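Hypothetical protein yxiM (PDB 2O14) is an uncharacterised member of the GDSL family that probably acts as an esterase. Local coordinates at residues F123-T128 against L225-P230; R203-G208 against L221-K226; V55-A60 against T146-K151; G107-I112 against L135-K140. All coordinates share one frame; numbering follows the deposited sequence.

Contact 1: residues F123-T128 against L225-P230; sequences FQIPVT and LKYIKP
The phenol oxygen of Y227 holds together the polar side of this contact. Y227 OH lies 2.7 Å from a water in the plane of the ring. The same water donates to P126 O at 3.0 Å, so it bridges the two segments. Q110 NE2, from strand 108-115, is a second hydrogen-bonding partner of Y227 OH. The rest is apolar. The ring leans obliquely against strand 120-127, with P126 CD 3.7 Å from Y227 CE1 and P126 CG close beside it. I125 reaches the end of the ring: both I125 CG1 and I125 CD1 are 3.6 Å from Y227 OH. The first torsion of I125 (chi1 -176°) sends CG1 opposite the backbone N and brings this branch to the phenol. K226 CG sits 3.5 Å above the ring plane of Y227, over its centre, and backs one face. A leucine in place of Y227 would probably leave the bridging water and Q110 NE2 without their shared partner and open a gap beside P126. The contact joins the galactose-binding-like beta domain to the loop after helix 220-225, an interdomain seam with the GDSL hydrolase domain.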
loop_
_atom_site.group_PDB
_atom_site.type_symbol
_atom_site.label_atom_id
_atom_site.label_comp_id
_atom_site.label_asym_id
_atom_site.label_seq_id
_atom_site.Cartn_x
_atom_site.Cartn_y
_atom_site.Cartn_z
ATOM N N PHE A 123 10.303 -2.254 -1.181
ATOM C CA PHE A 123 9.502 -3.418 -0.815
ATOM C C PHE A 123 10.342 -4.677 -0.958
ATOM O O PHE A 123 11.333 -4.694 -1.685
ATOM C CB PHE A 123 8.248 -3.508 -1.691
ATOM C CG PHE A 123 8.535 -3.779 -3.140
ATOM C CD1 PHE A 123 8.552 -5.079 -3.625
ATOM C CD2 PHE A 123 8.783 -2.729 -4.021
ATOM C CE1 PHE A 123 8.807 -5.335 -4.973
ATOM C CE2 PHE A 123 9.042 -2.970 -5.371
ATOM C CZ PHE A 123 9.053 -4.276 -5.846
ATOM N N GLN A 124 9.952 -5.726 -0.252
ATOM C CA GLN A 124 10.674 -6.986 -0.315
ATOM C C GLN A 124 9.875 -7.958 -1.163
ATOM O O GLN A 124 8.647 -7.903 -1.186
ATOM C CB GLN A 124 10.871 -7.534 1.090
ATOM C CG GLN A 124 11.680 -6.605 1.959
ATOM C CD GLN A 124 11.871 -7.131 3.366
ATOM O OE1 GLN A 124 12.586 -6.528 4.167
ATOM N NE2 GLN A 124 11.230 -8.254 3.677
ATOM N N ILE A 125 10.568 -8.847 -1.863
ATOM C CA ILE A 125 9.887 -9.799 -2.725
ATOM C C ILE A 125 10.703 -11.069 -2.923
ATOM O O ILE A 125 11.915 -11.016 -3.138
ATOM C CB ILE A 125 9.620 -9.165 -4.116
ATOM C CG1 ILE A 125 8.806 -10.114 -4.998
ATOM C CG2 ILE A 125 10.946 -8.852 -4.802
ATOM C CD1 ILE A 125 8.456 -9.517 -6.342
ATOM N N PRO A 126 10.053 -12.236 -2.821
ATOM C CA PRO A 126 10.827 -13.462 -3.023
ATOM C C PRO A 126 10.955 -13.771 -4.513
ATOM O O PRO A 126 10.010 -13.574 -5.281
ATOM C CB PRO A 126 10.011 -14.516 -2.274
ATOM C CG PRO A 126 8.598 -14.019 -2.423
ATOM C CD PRO A 126 8.746 -12.529 -2.197
ATOM N N VAL A 127 12.134 -14.225 -4.921
ATOM C CA VAL A 127 12.379 -14.595 -6.308
ATOM C C VAL A 127 12.521 -16.117 -6.284
ATOM O O VAL A 127 13.423 -16.651 -5.634
ATOM C CB VAL A 127 13.666 -13.947 -6.838
ATOM C CG1 VAL A 127 13.936 -14.412 -8.259
ATOM C CG2 VAL A 127 13.531 -12.430 -6.795
ATOM N N THR A 128 11.627 -16.810 -6.981
ATOM C CA THR A 128 11.633 -18.265 -6.989
ATOM C C THR A 128 11.868 -18.922 -8.345
ATOM O O THR A 128 12.233 -20.093 -8.402
ATOM C CB THR A 128 10.310 -18.803 -6.420
ATOM O OG1 THR A 128 9.215 -18.207 -7.131
ATOM C CG2 THR A 128 10.188 -18.466 -4.942
ATOM N N LEU A 225 -2.860 -11.969 -1.289
ATOM C CA LEU A 225 -3.009 -13.423 -1.233
ATOM C C LEU A 225 -1.804 -14.122 -1.846
ATOM O O LEU A 225 -1.533 -15.292 -1.562
ATOM C CB LEU A 225 -4.284 -13.852 -1.965
ATOM C CG LEU A 225 -5.585 -13.469 -1.252
ATOM C CD1 LEU A 225 -6.780 -13.708 -2.162
ATOM C CD2 LEU A 225 -5.706 -14.279 0.035
ATOM N N LYS A 226 -1.086 -13.393 -2.693
ATOM C CA LYS A 226 0.100 -13.915 -3.353
ATOM C C LYS A 226 1.202 -14.256 -2.348
ATOM O O LYS A 226 1.956 -15.208 -2.549
ATOM C CB LYS A 226 0.634 -12.873 -4.339
ATOM C CG LYS A 226 1.905 -13.274 -5.083
ATOM C CD LYS A 226 1.605 -14.130 -6.301
ATOM C CE LYS A 226 2.875 -14.427 -7.084
ATOM N NZ LYS A 226 2.588 -15.226 -8.303
ATOM N N TYR A 227 1.289 -13.490 -1.264
ATOM C CA TYR A 227 2.353 -13.705 -0.288
ATOM C C TYR A 227 1.953 -13.959 1.161
ATOM O O TYR A 227 2.718 -14.566 1.909
ATOM C CB TYR A 227 3.315 -12.514 -0.311
ATOM C CG TYR A 227 3.855 -12.183 -1.679
ATOM C CD1 TYR A 227 4.766 -13.026 -2.314
ATOM C CD2 TYR A 227 3.465 -11.017 -2.340
ATOM C CE1 TYR A 227 5.282 -12.713 -3.575
ATOM C CE2 TYR A 227 3.976 -10.697 -3.607
ATOM C CZ TYR A 227 4.884 -11.548 -4.215
ATOM O OH TYR A 227 5.400 -11.237 -5.455
ATOM N N ILE A 228 0.776 -13.501 1.572
ATOM C CA ILE A 228 0.362 -13.688 2.961
ATOM C C ILE A 228 0.372 -15.163 3.371
ATOM O O ILE A 228 -0.064 -16.034 2.622
ATOM C CB ILE A 228 -1.031 -13.057 3.212
ATOM C CG1 ILE A 228 -1.198 -12.754 4.703
ATOM C CG2 ILE A 228 -2.121 -13.984 2.716
ATOM C CD1 ILE A 228 -2.388 -11.854 5.021
ATOM N N LYS A 229 0.886 -15.434 4.566
ATOM C CA LYS A 229 0.983 -16.800 5.073
ATOM C C LYS A 229 0.868 -16.841 6.596
ATOM O O LYS A 229 0.721 -15.805 7.246
ATOM C CB LYS A 229 2.322 -17.411 4.652
ATOM C CG LYS A 229 3.537 -16.592 5.066
ATOM C CD LYS A 229 4.840 -17.263 4.627
ATOM C CE LYS A 229 6.041 -16.358 4.863
ATOM N NZ LYS A 229 6.183 -15.965 6.286
ATOM N N PRO A 230 0.930 -18.047 7.188
ATOM C CA PRO A 230 0.828 -18.136 8.646
ATOM C C PRO A 230 1.857 -17.231 9.316
ATOM O O PRO A 230 3.025 -17.189 8.913
ATOM C CB PRO A 230 1.091 -19.615 8.917
ATOM C CG PRO A 230 0.491 -20.275 7.720
ATOM C CD PRO A 230 0.973 -19.392 6.583
HETATM O O HOH W 1 7.205 -13.009 -6.276
#

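Contact 2: residues R203-G208 against L221-K226; sequences RNMASG and LEAILK
M205, A223 and I224 meet here without any flat group between them; beside them in the chain, next to M205, lies the side-chain amide of N204. Its OD1 accepts from A206 N at 3.3 Å, with an N-H...O angle of 155°. The donor is tilted 33° from the carbonyl plane, so it comes in partly from one face. This closes an Asx turn. At the other end of the amide, N204 ND2 is hydrogen-bonded to V173 O and N175 OD1, which together with the turn fix how the amide is rotated. The turn ends the strand and presents M205, a selenomethionine in this crystal, to helix 220-225. Bends at chi2 and chi3 carry its end from I224 toward A223. M205 CG lies 3.9 Å from I224 CG1 and 4.0 Å from I224 CD1. The M205 and I224 side chains run alongside each other, pointing opposite ways. Further out, M205 CE is 4.1 Å from A223 CB; the small alanine leaves room for this methyl group. All three residues are buried. Outside the two segments, M205 also touches I112 and A223 touches F109, both of strand 108-115. The arrangement belongs to the alpha/beta fold of GDSL (SGNH) hydrolases: helix 220-225 lies on the crossover from edge strand 201-204 to strand 233-237.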
loop_
_atom_site.group_PDB
_atom_site.type_symbol
_atom_site.label_atom_id
_atom_site.label_comp_id
_atom_site.label_asym_id
_atom_site.label_seq_id
_atom_site.Cartn_x
_atom_site.Cartn_y
_atom_site.Cartn_z
ATOM N N ARG A 203 3.180 -3.599 4.771
ATOM C CA ARG A 203 2.887 -3.332 3.369
ATOM C C ARG A 203 1.483 -2.735 3.299
ATOM O O ARG A 203 0.485 -3.449 3.368
ATOM C CB ARG A 203 2.974 -4.617 2.538
ATOM C CG ARG A 203 4.376 -5.224 2.467
ATOM C CD ARG A 203 4.373 -6.522 1.662
ATOM N NE ARG A 203 4.104 -6.287 0.246
ATOM C CZ ARG A 203 5.040 -6.090 -0.676
ATOM N NH1 ARG A 203 6.321 -6.106 -0.338
ATOM N NH2 ARG A 203 4.692 -5.859 -1.936
ATOM N N ASN A 204 1.425 -1.413 3.175
ATOM C CA ASN A 204 0.165 -0.682 3.117
ATOM C C ASN A 204 -0.393 -0.682 1.698
ATOM O O ASN A 204 -0.018 0.156 0.873
ATOM C CB ASN A 204 0.385 0.756 3.589
ATOM C CG ASN A 204 -0.910 1.502 3.800
ATOM O OD1 ASN A 204 -1.981 0.996 3.488
ATOM N ND2 ASN A 204 -0.818 2.713 4.336
HETATM N N MSE A 205 -1.309 -1.610 1.433
HETATM C CA MSE A 205 -1.916 -1.758 0.108
HETATM C C MSE A 205 -3.221 -0.992 -0.077
HETATM O O MSE A 205 -3.884 -1.133 -1.101
HETATM C CB MSE A 205 -2.159 -3.242 -0.191
HETATM C CG MSE A 205 -0.937 -4.131 -0.005
HETATM SE SE MSE A 205 0.653 -3.485 -0.954
HETATM C CE MSE A 205 0.219 -4.118 -2.745
ATOM N N ALA A 206 -3.588 -0.182 0.909
ATOM C CA ALA A 206 -4.819 0.596 0.843
ATOM C C ALA A 206 -4.732 1.599 -0.301
ATOM O O ALA A 206 -3.636 1.947 -0.746
ATOM C CB ALA A 206 -5.042 1.326 2.164
ATOM N N SER A 207 -5.884 2.055 -0.785
ATOM C CA SER A 207 -5.918 3.027 -1.876
ATOM C C SER A 207 -7.058 4.023 -1.682
ATOM O O SER A 207 -8.109 3.680 -1.140
ATOM C CB SER A 207 -6.077 2.313 -3.220
ATOM O OG SER A 207 -7.304 1.615 -3.290
ATOM N N GLY A 208 -6.848 5.253 -2.136
ATOM C CA GLY A 208 -7.865 6.278 -1.985
ATOM C C GLY A 208 -9.197 5.985 -2.651
ATOM O O GLY A 208 -9.245 5.564 -3.807
ATOM N N LEU A 221 -6.520 -7.403 -3.314
ATOM C CA LEU A 221 -6.573 -8.641 -2.547
ATOM C C LEU A 221 -5.666 -9.698 -3.164
ATOM O O LEU A 221 -4.983 -10.427 -2.446
ATOM C CB LEU A 221 -7.997 -9.191 -2.474
ATOM C CG LEU A 221 -8.102 -10.457 -1.620
ATOM C CD1 LEU A 221 -7.799 -10.118 -0.160
ATOM C CD2 LEU A 221 -9.490 -11.052 -1.750
ATOM N N GLU A 222 -5.665 -9.787 -4.492
ATOM C CA GLU A 222 -4.828 -10.769 -5.184
ATOM C C GLU A 222 -3.358 -10.574 -4.825
ATOM O O GLU A 222 -2.637 -11.546 -4.600
ATOM C CB GLU A 222 -4.983 -10.666 -6.709
ATOM C CG GLU A 222 -4.073 -11.643 -7.464
ATOM C CD GLU A 222 -4.117 -11.473 -8.977
ATOM O OE1 GLU A 222 -4.733 -10.503 -9.464
ATOM O OE2 GLU A 222 -3.523 -12.312 -9.686
ATOM N N ALA A 223 -2.928 -9.314 -4.774
ATOM C CA ALA A 223 -1.547 -8.969 -4.445
ATOM C C ALA A 223 -1.159 -9.453 -3.051
ATOM O O ALA A 223 -0.023 -9.866 -2.823
ATOM C CB ALA A 223 -1.351 -7.459 -4.531
ATOM N N ILE A 224 -2.101 -9.381 -2.116
ATOM C CA ILE A 224 -1.840 -9.815 -0.751
ATOM C C ILE A 224 -1.906 -11.338 -0.609
ATOM O O ILE A 224 -1.105 -11.926 0.114
ATOM C CB ILE A 224 -2.838 -9.173 0.231
ATOM C CG1 ILE A 224 -2.638 -7.654 0.249
ATOM C CG2 ILE A 224 -2.652 -9.766 1.630
ATOM C CD1 ILE A 224 -3.666 -6.912 1.075
ATOM N N LEU A 225 -2.860 -11.969 -1.289
ATOM C CA LEU A 225 -3.009 -13.423 -1.233
ATOM C C LEU A 225 -1.804 -14.122 -1.846
ATOM O O LEU A 225 -1.533 -15.292 -1.562
ATOM C CB LEU A 225 -4.284 -13.852 -1.965
ATOM C CG LEU A 225 -5.585 -13.469 -1.252
ATOM C CD1 LEU A 225 -6.780 -13.708 -2.162
ATOM C CD2 LEU A 225 -5.706 -14.279 0.035
ATOM N N LYS A 226 -1.086 -13.393 -2.693
ATOM C CA LYS A 226 0.100 -13.915 -3.353
ATOM C C LYS A 226 1.202 -14.256 -2.348
ATOM O O LYS A 226 1.956 -15.208 -2.549
ATOM C CB LYS A 226 0.634 -12.873 -4.339
ATOM C CG LYS A 226 1.905 -13.274 -5.083
ATOM C CD LYS A 226 1.605 -14.130 -6.301
ATOM C CE LYS A 226 2.875 -14.427 -7.084
ATOM N NZ LYS A 226 2.588 -15.226 -8.303
#

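Contact 3: residues V55-A60 against T146-K151; sequences VAASGA and TLSALK
V55 and A57 lean on T146 and S148 within the beta sandwich of the galactose-binding-like domain. Strand 65-69 pairs with both 52-56 and 146-156, so the contact reaches across it from one neighbour to the other. The inner side is the firmer one. T146 and S148 are buried, and their polar ends are tied down. T146 OG1 is hydrogen-bonded to N97 O. That leaves the methyl group to make the contact: T146 CG2 meets V55 CG2 at 4.1 Å, methyl to methyl, with the two side chains crossing at about a right angle. With V55 CG1 anti to the carbonyl carbon (chi1 -61°), CG2 falls between the backbone N and the carbonyl carbon and faces the threonine. The outer side is looser. V55 and A57 are only partly buried, and after A57 the chain moves off into a solvent-exposed loop. There S58 OG is hydrogen-bonded to D117 OD2. The whole contact buries just 88 Å². A classic beta bulge sits on the inner strand, where S148 and A149 both face T94. D65, whose backbone oxygen bonds to the S148 hydroxyl, is a ligand of the bound manganese ion, about 7 Å from the S148 side chain. S148 OG, also weakly bonded to L95 O, stands 4.0 Å from A57 CB.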
loop_
_atom_site.group_PDB
_atom_site.type_symbol
_atom_site.label_atom_id
_atom_site.label_comp_id
_atom_site.label_asym_id
_atom_site.label_seq_id
_atom_site.Cartn_x
_atom_site.Cartn_y
_atom_site.Cartn_z
ATOM N N VAL A 55 12.339 8.757 -21.743
ATOM C CA VAL A 55 11.787 10.083 -21.496
ATOM C C VAL A 55 12.603 10.830 -20.457
ATOM O O VAL A 55 13.273 10.229 -19.611
ATOM C CB VAL A 55 10.310 10.019 -21.008
ATOM C CG1 VAL A 55 9.427 9.371 -22.076
ATOM C CG2 VAL A 55 10.223 9.249 -19.701
ATOM N N ALA A 56 12.543 12.152 -20.530
ATOM C CA ALA A 56 13.255 12.994 -19.589
ATOM C C ALA A 56 12.508 12.978 -18.260
ATOM O O ALA A 56 11.324 12.647 -18.211
ATOM C CB ALA A 56 13.337 14.422 -20.132
ATOM N N ALA A 57 13.217 13.308 -17.185
ATOM C CA ALA A 57 12.625 13.379 -15.851
ATOM C C ALA A 57 13.130 14.668 -15.199
ATOM O O ALA A 57 14.202 15.171 -15.547
ATOM C CB ALA A 57 13.014 12.165 -15.024
ATOM N N SER A 58 12.359 15.188 -14.249
ATOM C CA SER A 58 12.666 16.450 -13.574
ATOM C C SER A 58 13.719 16.472 -12.466
ATOM O O SER A 58 14.069 17.551 -11.990
ATOM C CB SER A 58 11.376 17.024 -12.998
ATOM O OG SER A 58 10.881 16.165 -11.978
ATOM N N GLY A 59 14.225 15.314 -12.049
ATOM C CA GLY A 59 15.192 15.304 -10.961
ATOM C C GLY A 59 16.673 15.323 -11.294
ATOM O O GLY A 59 17.080 15.486 -12.447
ATOM N N ALA A 60 17.488 15.153 -10.257
ATOM C CA ALA A 60 18.941 15.140 -10.397
ATOM C C ALA A 60 19.446 13.704 -10.435
ATOM O O ALA A 60 18.755 12.789 -9.993
ATOM C CB ALA A 60 19.584 15.883 -9.227
ATOM N N THR A 146 6.329 6.040 -15.407
ATOM C CA THR A 146 7.764 6.094 -15.643
ATOM C C THR A 146 8.640 5.518 -14.540
ATOM O O THR A 146 8.257 5.498 -13.368
ATOM C CB THR A 146 8.190 7.544 -15.840
ATOM O OG1 THR A 146 7.923 8.269 -14.635
ATOM C CG2 THR A 146 7.411 8.182 -16.978
ATOM N N LEU A 147 9.836 5.083 -14.925
ATOM C CA LEU A 147 10.787 4.498 -13.985
ATOM C C LEU A 147 12.180 5.107 -14.197
ATOM O O LEU A 147 12.721 5.038 -15.296
ATOM C CB LEU A 147 10.833 2.975 -14.188
ATOM C CG LEU A 147 11.794 2.199 -13.280
ATOM C CD1 LEU A 147 11.397 2.379 -11.824
ATOM C CD2 LEU A 147 11.792 0.728 -13.658
ATOM N N SER A 148 12.757 5.704 -13.154
ATOM C CA SER A 148 14.086 6.310 -13.261
ATOM C C SER A 148 15.204 5.404 -12.780
ATOM O O SER A 148 16.294 5.417 -13.337
ATOM C CB SER A 148 14.163 7.625 -12.467
ATOM O OG SER A 148 13.587 8.708 -13.175
ATOM N N ALA A 149 14.955 4.625 -11.735
ATOM C CA ALA A 149 16.009 3.755 -11.232
ATOM C C ALA A 149 15.512 2.611 -10.373
ATOM O O ALA A 149 14.392 2.633 -9.877
ATOM C CB ALA A 149 17.019 4.579 -10.435
ATOM N N LEU A 150 16.367 1.611 -10.206
ATOM C CA LEU A 150 16.060 0.465 -9.369
ATOM C C LEU A 150 17.312 0.056 -8.616
ATOM O O LEU A 150 18.416 0.089 -9.167
ATOM C CB LEU A 150 15.601 -0.734 -10.196
ATOM C CG LEU A 150 14.197 -0.793 -10.786
ATOM C CD1 LEU A 150 14.006 -2.155 -11.466
ATOM C CD2 LEU A 150 13.163 -0.601 -9.686
ATOM N N LYS A 151 17.134 -0.304 -7.351
ATOM C CA LYS A 151 18.219 -0.795 -6.520
ATOM C C LYS A 151 17.682 -2.109 -5.977
ATOM O O LYS A 151 16.695 -2.128 -5.236
ATOM C CB LYS A 151 18.530 0.158 -5.363
ATOM C CG LYS A 151 19.454 1.307 -5.726
ATOM C CD LYS A 151 19.900 2.041 -4.470
ATOM C CE LYS A 151 20.954 3.090 -4.779
ATOM N NZ LYS A 151 21.460 3.730 -3.526
#

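Contact 4: residues G107-I112 against L135-K140; sequences GVFQVI and LVTEGK. With SO4 (sulfate ion), chain C.
Van der Waals contact between F109 and T137 joins the two segments. F109 CE1 lies 3.7 Å from T137 CG2, and the two side chains cross at about a right angle. The same carbon, F109 CE1, is 4.1 Å from E138 O. Both partners approach the ring obliquely. The contact is small, burying 80 Å² in all. Hydrogen bonds hold the pieces from outside. T137 OG1 stands opposite its backbone N (chi1 -172°) and bonds to G73 N, while CG2, on another branch, is left to meet the phenylalanine. Q110 NE2 bonds to A105 O, and its OE1 makes a weak hydrogen bond to R203 NH2 of the hydrolase domain. In the backbone, Q110 and V111 both face V103 in a classic beta bulge, and the chain turns a corner at V111. A bound anion is met at the far end of segment 135-140. K140 bends at its last torsion (chi4 62°) and K140 NZ gives a hydrogen bond of 2.9 Å to sulfate O2. R100 NE binds the same sulfate, which probably came from the crystallisation liquor. Strand 100-105 runs between 108-115 and 131-138 in the antiparallel sheet, so F109 reaches past S102 to T137. Strand 108-115 is outermost, and V108 and F109 touch A223 of helix 220-225.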
loop_
_atom_site.group_PDB
_atom_site.type_symbol
_atom_site.label_atom_id
_atom_site.label_comp_id
_atom_site.label_asym_id
_atom_site.label_seq_id
_atom_site.Cartn_x
_atom_site.Cartn_y
_atom_site.Cartn_z
ATOM N N GLY A 107 3.465 -10.431 -11.617
ATOM C CA GLY A 107 2.037 -10.472 -11.896
ATOM C C GLY A 107 1.064 -9.827 -10.923
ATOM O O GLY A 107 -0.151 -9.948 -11.110
ATOM N N VAL A 108 1.563 -9.139 -9.900
ATOM C CA VAL A 108 0.678 -8.496 -8.924
ATOM C C VAL A 108 1.209 -7.155 -8.424
ATOM O O VAL A 108 2.392 -6.849 -8.580
ATOM C CB VAL A 108 0.445 -9.395 -7.685
ATOM C CG1 VAL A 108 -0.187 -10.713 -8.104
ATOM C CG2 VAL A 108 1.759 -9.646 -6.962
ATOM N N PHE A 109 0.329 -6.357 -7.823
ATOM C CA PHE A 109 0.738 -5.068 -7.280
ATOM C C PHE A 109 1.738 -5.270 -6.144
ATOM O O PHE A 109 1.618 -6.224 -5.369
ATOM C CB PHE A 109 -0.471 -4.311 -6.732
ATOM C CG PHE A 109 -1.334 -3.694 -7.791
ATOM C CD1 PHE A 109 -0.800 -2.784 -8.698
ATOM C CD2 PHE A 109 -2.693 -3.977 -7.852
ATOM C CE1 PHE A 109 -1.606 -2.158 -9.650
ATOM C CE2 PHE A 109 -3.512 -3.357 -8.801
ATOM C CZ PHE A 109 -2.966 -2.442 -9.702
ATOM N N GLN A 110 2.717 -4.375 -6.047
ATOM C CA GLN A 110 3.716 -4.434 -4.982
ATOM C C GLN A 110 3.669 -3.126 -4.180
ATOM O O GLN A 110 3.778 -3.140 -2.952
ATOM C CB GLN A 110 5.117 -4.629 -5.559
ATOM C CG GLN A 110 5.330 -5.915 -6.363
ATOM C CD GLN A 110 5.321 -7.170 -5.509
ATOM O OE1 GLN A 110 5.704 -7.142 -4.341
ATOM N NE2 GLN A 110 4.910 -8.286 -6.098
ATOM N N VAL A 111 3.522 -1.999 -4.875
ATOM C CA VAL A 111 3.439 -0.692 -4.215
ATOM C C VAL A 111 2.223 0.038 -4.787
ATOM O O VAL A 111 2.052 0.095 -6.004
ATOM C CB VAL A 111 4.706 0.179 -4.460
ATOM C CG1 VAL A 111 4.634 1.445 -3.610
ATOM C CG2 VAL A 111 5.969 -0.608 -4.115
ATOM N N ILE A 112 1.391 0.605 -3.919
ATOM C CA ILE A 112 0.185 1.280 -4.382
ATOM C C ILE A 112 0.201 2.805 -4.395
ATOM O O ILE A 112 0.505 3.451 -3.392
ATOM C CB ILE A 112 -1.059 0.835 -3.557
ATOM C CG1 ILE A 112 -1.266 -0.680 -3.668
ATOM C CG2 ILE A 112 -2.296 1.580 -4.047
ATOM C CD1 ILE A 112 -1.529 -1.183 -5.092
ATOM N N LEU A 135 7.199 -3.678 -13.590
ATOM C CA LEU A 135 6.737 -2.585 -14.440
ATOM C C LEU A 135 6.056 -1.558 -13.551
ATOM O O LEU A 135 5.707 -1.850 -12.402
ATOM C CB LEU A 135 5.746 -3.063 -15.513
ATOM C CG LEU A 135 4.298 -3.414 -15.131
ATOM C CD1 LEU A 135 3.389 -3.164 -16.325
ATOM C CD2 LEU A 135 4.194 -4.866 -14.667
ATOM N N VAL A 136 5.903 -0.349 -14.074
ATOM C CA VAL A 136 5.219 0.716 -13.355
ATOM C C VAL A 136 3.881 0.669 -14.062
ATOM O O VAL A 136 3.834 0.565 -15.288
ATOM C CB VAL A 136 5.915 2.074 -13.563
ATOM C CG1 VAL A 136 5.159 3.177 -12.823
ATOM C CG2 VAL A 136 7.346 1.987 -13.052
ATOM N N THR A 137 2.793 0.737 -13.309
ATOM C CA THR A 137 1.491 0.607 -13.935
ATOM C C THR A 137 0.387 1.505 -13.404
ATOM O O THR A 137 0.562 2.284 -12.460
ATOM C CB THR A 137 1.012 -0.857 -13.834
ATOM O OG1 THR A 137 -0.179 -1.042 -14.611
ATOM C CG2 THR A 137 0.733 -1.209 -12.383
ATOM N N GLU A 138 -0.777 1.339 -14.013
ATOM C CA GLU A 138 -1.945 2.122 -13.688
ATOM C C GLU A 138 -2.222 2.393 -12.236
ATOM O O GLU A 138 -2.440 1.496 -11.414
ATOM C CB GLU A 138 -3.194 1.520 -14.322
ATOM C CG GLU A 138 -4.192 2.577 -14.757
ATOM C CD GLU A 138 -5.350 1.999 -15.542
ATOM O OE1 GLU A 138 -6.184 1.298 -14.933
ATOM O OE2 GLU A 138 -5.418 2.237 -16.769
ATOM N N GLY A 139 -2.162 3.685 -11.960
ATOM C CA GLY A 139 -2.472 4.243 -10.677
ATOM C C GLY A 139 -3.556 5.116 -11.273
ATOM O O GLY A 139 -4.717 4.718 -11.328
ATOM N N LYS A 140 -3.168 6.275 -11.793
ATOM C CA LYS A 140 -4.133 7.165 -12.422
ATOM C C LYS A 140 -4.087 6.969 -13.936
ATOM O O LYS A 140 -3.082 7.262 -14.584
ATOM C CB LYS A 140 -3.834 8.624 -12.079
ATOM C CG LYS A 140 -4.869 9.600 -12.610
ATOM C CD LYS A 140 -4.565 11.021 -12.168
ATOM C CE LYS A 140 -5.590 12.005 -12.704
ATOM N NZ LYS A 140 -6.960 11.709 -12.201
HETATM S S SO4 C . -6.187 11.744 -8.259
HETATM O O1 SO4 C . -4.807 11.333 -8.585
HETATM O O2 SO4 C . -6.780 12.466 -9.404
HETATM O O3 SO4 C . -6.152 12.629 -7.076
HETATM O O4 SO4 C . -7.013 10.558 -7.966
#

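Contacts 3 and 4 lie wholly in the galactose-binding-like domain, and contact 2 in the hydrolase domain. Contact 1 bridges the two. Contacts 1, 2 and 4 cluster at the seam, with centres 11 to 16 Å apart. Contacts 1 and 2 share L225 and K226. Contact 3 lies farther off, about 27 Å from contact 1 between centres, but touches contact 4, 16 Å away. Contacts 1 and 3 reach one mixed sheet. Along the chain contact 3 spans contact 4, whereas contact 1 alternates with each of them; contact 2 comes after contacts 3 and 4. Strand 108-115 meets helix 220-225 and thus ties contact 4 to contact 2. The seam therefore packs the two domains directly against each other.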